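Local coordinates for mandelate racemase/muconate lactonizing enzyme, C-terminal domain protein (Paracoccus denitrificans, PDB 4DWD) that binds magnesium and probably acts as a hydro-lyase of the mandelate racemase/muconate lactonizing enzyme family, in the enolase superfamily, at residues K180-A183 and V184-L188; D259-S263 and G264-V268. One frame throughout, in Å; residues are numbered along the deposited sequence. Where two conformers were deposited one is given.

Contact 1 of 2, residues K180-A183 and V184-L188; sequences KARA and VRELL
The guanidinium of Arg182 has Glu186 OE2 at its edge, close to its plane, while the carboxylate is turned 81° against it. This is a loose ion pair, 3.9 Å from Arg182 NH1 to Glu186 OE2, one helical turn apart on the outer surface. The carboxylate oxygen lies nearer the aliphatic part of the arginine, 3.5 Å from Arg182 CG to Glu186 OE2. Glu186 CG stands beside its own backbone N (chi1 -69°) and the chain is extended beyond it, which carries the carboxylate back along the helix toward Arg182. Both residues are long and charged, as suits an exposed face. Beneath them runs regular i to i+4 bonding, including Val184 N to Lys180 O and Glu186 N to Arg182 O, each 3.0 Å. This is the C-terminal part of helix 174-188, which links parallel strands 158-162 and 194-197 in a beta-alpha-beta unit of the barrel domain. Small Ala183 lets helix 140-154 come close, meeting Val140 and Val144. Val184, branched and buried, sets CG2 3.3 Å from Lys180 O and packs on Ile161 of strand 158-162. Arg185, bent at chi2 and chi3, turns from the ion pair and donates to the carbonyls of Leu217, Gly189 and Ala192.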
# COMPACT_ATOMS: atom_id res chain seq x y z
N LYS B 180 -18.79 -15.10 30.93
CA LYS B 180 -19.77 -16.00 30.32
C LYS B 180 -19.04 -16.94 29.36
O LYS B 180 -19.28 -18.14 29.34
CB LYS B 180 -20.85 -15.20 29.60
CG LYS B 180 -21.80 -14.51 30.56
CD LYS B 180 -22.64 -13.44 29.88
CE LYS B 180 -23.64 -12.88 30.88
NZ LYS B 180 -24.37 -11.71 30.30
N ALA B 181 -18.13 -16.38 28.55
CA ALA B 181 -17.35 -17.23 27.64
C ALA B 181 -16.53 -18.28 28.40
O ALA B 181 -16.47 -19.44 27.99
CB ALA B 181 -16.46 -16.38 26.75
N ARG B 182 -15.95 -17.87 29.53
CA ARG B 182 -15.18 -18.78 30.38
C ARG B 182 -16.05 -19.89 30.94
O ARG B 182 -15.68 -21.07 30.90
CB ARG B 182 -14.47 -18.01 31.50
CG ARG B 182 -13.70 -18.91 32.47
CD ARG B 182 -12.89 -18.09 33.46
NE ARG B 182 -11.61 -17.70 32.86
CZ ARG B 182 -10.50 -18.43 32.92
NH1 ARG B 182 -10.48 -19.58 33.57
NH2 ARG B 182 -9.39 -17.99 32.35
N ALA B 183 -17.22 -19.52 31.46
CA ALA B 183 -18.12 -20.51 32.05
C ALA B 183 -18.59 -21.54 31.02
O ALA B 183 -18.75 -22.72 31.34
CB ALA B 183 -19.30 -19.81 32.68
N VAL B 184 -18.81 -21.08 29.78
CA VAL B 184 -19.23 -21.98 28.71
C VAL B 184 -18.10 -22.95 28.33
O VAL B 184 -18.36 -24.13 28.13
CB VAL B 184 -19.82 -21.20 27.50
CG1 VAL B 184 -20.06 -22.13 26.31
CG2 VAL B 184 -21.14 -20.53 27.91
N ARG B 185 -16.87 -22.45 28.27
CA ARG B 185 -15.72 -23.35 28.04
C ARG B 185 -15.64 -24.41 29.14
O ARG B 185 -15.40 -25.58 28.86
CB ARG B 185 -14.42 -22.55 27.94
CG ARG B 185 -13.15 -23.39 28.04
CD ARG B 185 -13.02 -24.41 26.93
NE ARG B 185 -12.78 -23.77 25.64
CZ ARG B 185 -12.96 -24.34 24.45
NH1 ARG B 185 -13.39 -25.60 24.34
NH2 ARG B 185 -12.70 -23.64 23.36
N GLU B 186 -15.84 -24.00 30.39
CA GLU B 186 -15.76 -24.94 31.51
C GLU B 186 -16.85 -26.01 31.42
O GLU B 186 -16.62 -27.19 31.73
CB GLU B 186 -15.80 -24.19 32.84
CG GLU B 186 -14.52 -23.39 33.06
CD GLU B 186 -14.48 -22.59 34.34
OE1 GLU B 186 -15.37 -22.76 35.20
OE2 GLU B 186 -13.53 -21.79 34.49
N LEU B 187 -18.04 -25.60 31.00
CA LEU B 187 -19.14 -26.54 30.80
C LEU B 187 -18.85 -27.57 29.71
O LEU B 187 -19.04 -28.78 29.91
CB LEU B 187 -20.43 -25.79 30.45
CG LEU B 187 -21.63 -26.61 29.98
CD1 LEU B 187 -22.27 -27.34 31.16
CD2 LEU B 187 -22.65 -25.73 29.28
N LEU B 188 -18.39 -27.09 28.56
CA LEU B 188 -18.31 -27.92 27.36
C LEU B 188 -17.03 -28.76 27.29
O LEU B 188 -16.97 -29.74 26.56
CB LEU B 188 -18.47 -27.07 26.10
CG LEU B 188 -19.83 -26.39 25.98
CD1 LEU B 188 -19.85 -25.55 24.71
CD2 LEU B 188 -20.99 -27.40 25.99

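Contact 2 of 2, residues D259-S263 and G264-V268; sequences DLILS and GVRMV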
# COMPACT_ATOMS: atom_id res chain seq x y z
N ASP B 259 -15.73 -6.54 -1.04
CA ASP B 259 -15.13 -5.49 -0.22
C ASP B 259 -14.82 -5.99 1.20
O ASP B 259 -13.79 -5.64 1.77
CB ASP B 259 -16.03 -4.26 -0.16
CG ASP B 259 -16.03 -3.48 -1.47
OD1 ASP B 259 -15.03 -3.53 -2.20
OD2 ASP B 259 -17.04 -2.81 -1.78
N LEU B 260 -15.70 -6.83 1.74
CA LEU B 260 -15.48 -7.38 3.06
C LEU B 260 -14.24 -8.28 3.07
O LEU B 260 -13.42 -8.23 3.98
CB LEU B 260 -16.73 -8.13 3.52
CG LEU B 260 -16.72 -8.71 4.93
CD1 LEU B 260 -16.67 -7.62 5.98
CD2 LEU B 260 -17.96 -9.57 5.12
N ILE B 261 -14.10 -9.09 2.02
CA ILE B 261 -12.93 -9.95 1.89
C ILE B 261 -11.66 -9.09 1.75
O ILE B 261 -10.65 -9.34 2.41
CB ILE B 261 -13.11 -10.90 0.70
CG1 ILE B 261 -14.20 -11.93 1.04
CG2 ILE B 261 -11.80 -11.58 0.33
CD1 ILE B 261 -14.61 -12.77 -0.16
N LEU B 262 -11.71 -8.06 0.89
CA LEU B 262 -10.52 -7.25 0.70
C LEU B 262 -10.10 -6.50 1.97
O LEU B 262 -8.92 -6.24 2.17
CB LEU B 262 -10.67 -6.30 -0.51
CG LEU B 262 -10.76 -6.92 -1.92
CD1 LEU B 262 -10.74 -5.80 -2.96
CD2 LEU B 262 -9.71 -7.98 -2.22
N SER B 263 -11.07 -6.22 2.84
CA SER B 263 -10.77 -5.54 4.09
C SER B 263 -9.95 -6.40 5.04
O SER B 263 -9.31 -5.88 5.95
CB SER B 263 -12.05 -5.09 4.81
OG SER B 263 -12.65 -6.15 5.54
N GLY B 264 -9.98 -7.72 4.85
CA GLY B 264 -9.19 -8.62 5.70
C GLY B 264 -9.94 -9.77 6.33
O GLY B 264 -9.34 -10.60 6.99
N VAL B 265 -11.25 -9.83 6.14
CA VAL B 265 -12.08 -10.90 6.72
C VAL B 265 -11.84 -12.23 5.97
O VAL B 265 -11.86 -12.28 4.72
CB VAL B 265 -13.57 -10.49 6.74
CG1 VAL B 265 -14.44 -11.65 7.19
CG2 VAL B 265 -13.75 -9.26 7.65
N ARG B 266 -11.62 -13.32 6.73
CA ARG B 266 -11.27 -14.60 6.13
C ARG B 266 -12.32 -15.69 6.37
O ARG B 266 -12.09 -16.84 6.07
CB ARG B 266 -9.88 -15.06 6.61
CG ARG B 266 -8.77 -14.07 6.28
CD ARG B 266 -8.56 -13.97 4.78
NE ARG B 266 -7.66 -12.87 4.41
CZ ARG B 266 -8.02 -11.75 3.80
NH1 ARG B 266 -9.30 -11.55 3.44
NH2 ARG B 266 -7.10 -10.84 3.52
N MSE B 267 -13.47 -15.30 6.91
CA MSE B 267 -14.62 -16.21 7.06
C MSE B 267 -15.85 -15.38 6.84
O MSE B 267 -16.11 -14.43 7.60
CB MSE B 267 -14.60 -16.84 8.47
CG MSE B 267 -15.80 -17.75 8.72
SE MSE B 267 -15.63 -18.66 10.47
CE MSE B 267 -17.53 -18.74 10.93
N VAL B 268 -16.62 -15.72 5.79
CA VAL B 268 -17.77 -14.90 5.41
C VAL B 268 -19.07 -15.69 5.55
O VAL B 268 -19.10 -16.91 5.31
CB VAL B 268 -17.64 -14.28 3.99
CG1 VAL B 268 -16.42 -13.35 3.93
CG2 VAL B 268 -17.61 -15.36 2.91
O HOH W 1 -7.22 -8.43 1.97
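Leu260 meets Val265 on the tight, buried side, Leu260 CD1 lying 3.7 Å from Val265 CG2. The side chains of Ile261 and Val268 cross at about a right angle, Ile261 CG1 3.9 Å from Val268 CG1. A Schellman motif turns the chain: Gly264 N bonds to Ile261 O at 3.0 Å and Val265 N reaches Leu260 O in a weak bond of 3.5 Å. Gly264 has phi 129°, where any CB would clash with Ser263 O. Ser263 OG (chi1 82°) donates to Leu260 O at 2.7 Å; an alanine here would remove the hydroxyl and would probably leave the Leu260 carbonyl without its shortest hydrogen bond, dependent on weak backbone bonds. The other side is polar and faces solvent more. In the conformer given, Arg266 NH1 anchors it firmly, 2.8 Å from Ile261 O and on the face opposite Gly264 N; Gly264 O sits over the guanidinium, and NH2 forms a salt bridge with Glu236 of a second subunit. Looser are exposed Leu262, packed on Leu262 of a third subunit, and the water joining Leu262 O to Arg266 NH2. Val265 leans on Met234 of helix 231-240, Ile261 on Leu287 of helix 277-291, and strand 267-268 pairs in parallel with strand 294-295.

Contact 1 and contact 2 belong to the same barrel domain but lie in separate parts of it, their centres 29 Å apart and their nearest atoms about 14 Å apart. Contact 1 comes first along the chain, on the helix that leads into strand 194-197; contact 2 is the turn from helix 254-263 into strand 267-268. Neither supplies a ligand of the site formed by Asp197, Glu223 and Glu249, which binds calcium in a crystal structure of this protein, though none is bound to this chain here. Between side chains, Ala181 is about 11 Å from Asp197, Leu260 about 8 Å from Glu249 and Val265 about 9 Å from Glu223. A bound magnesium ion lies about 8 Å from the Leu260 side chain. Subunit contacts involve contact 2 but not contact 1.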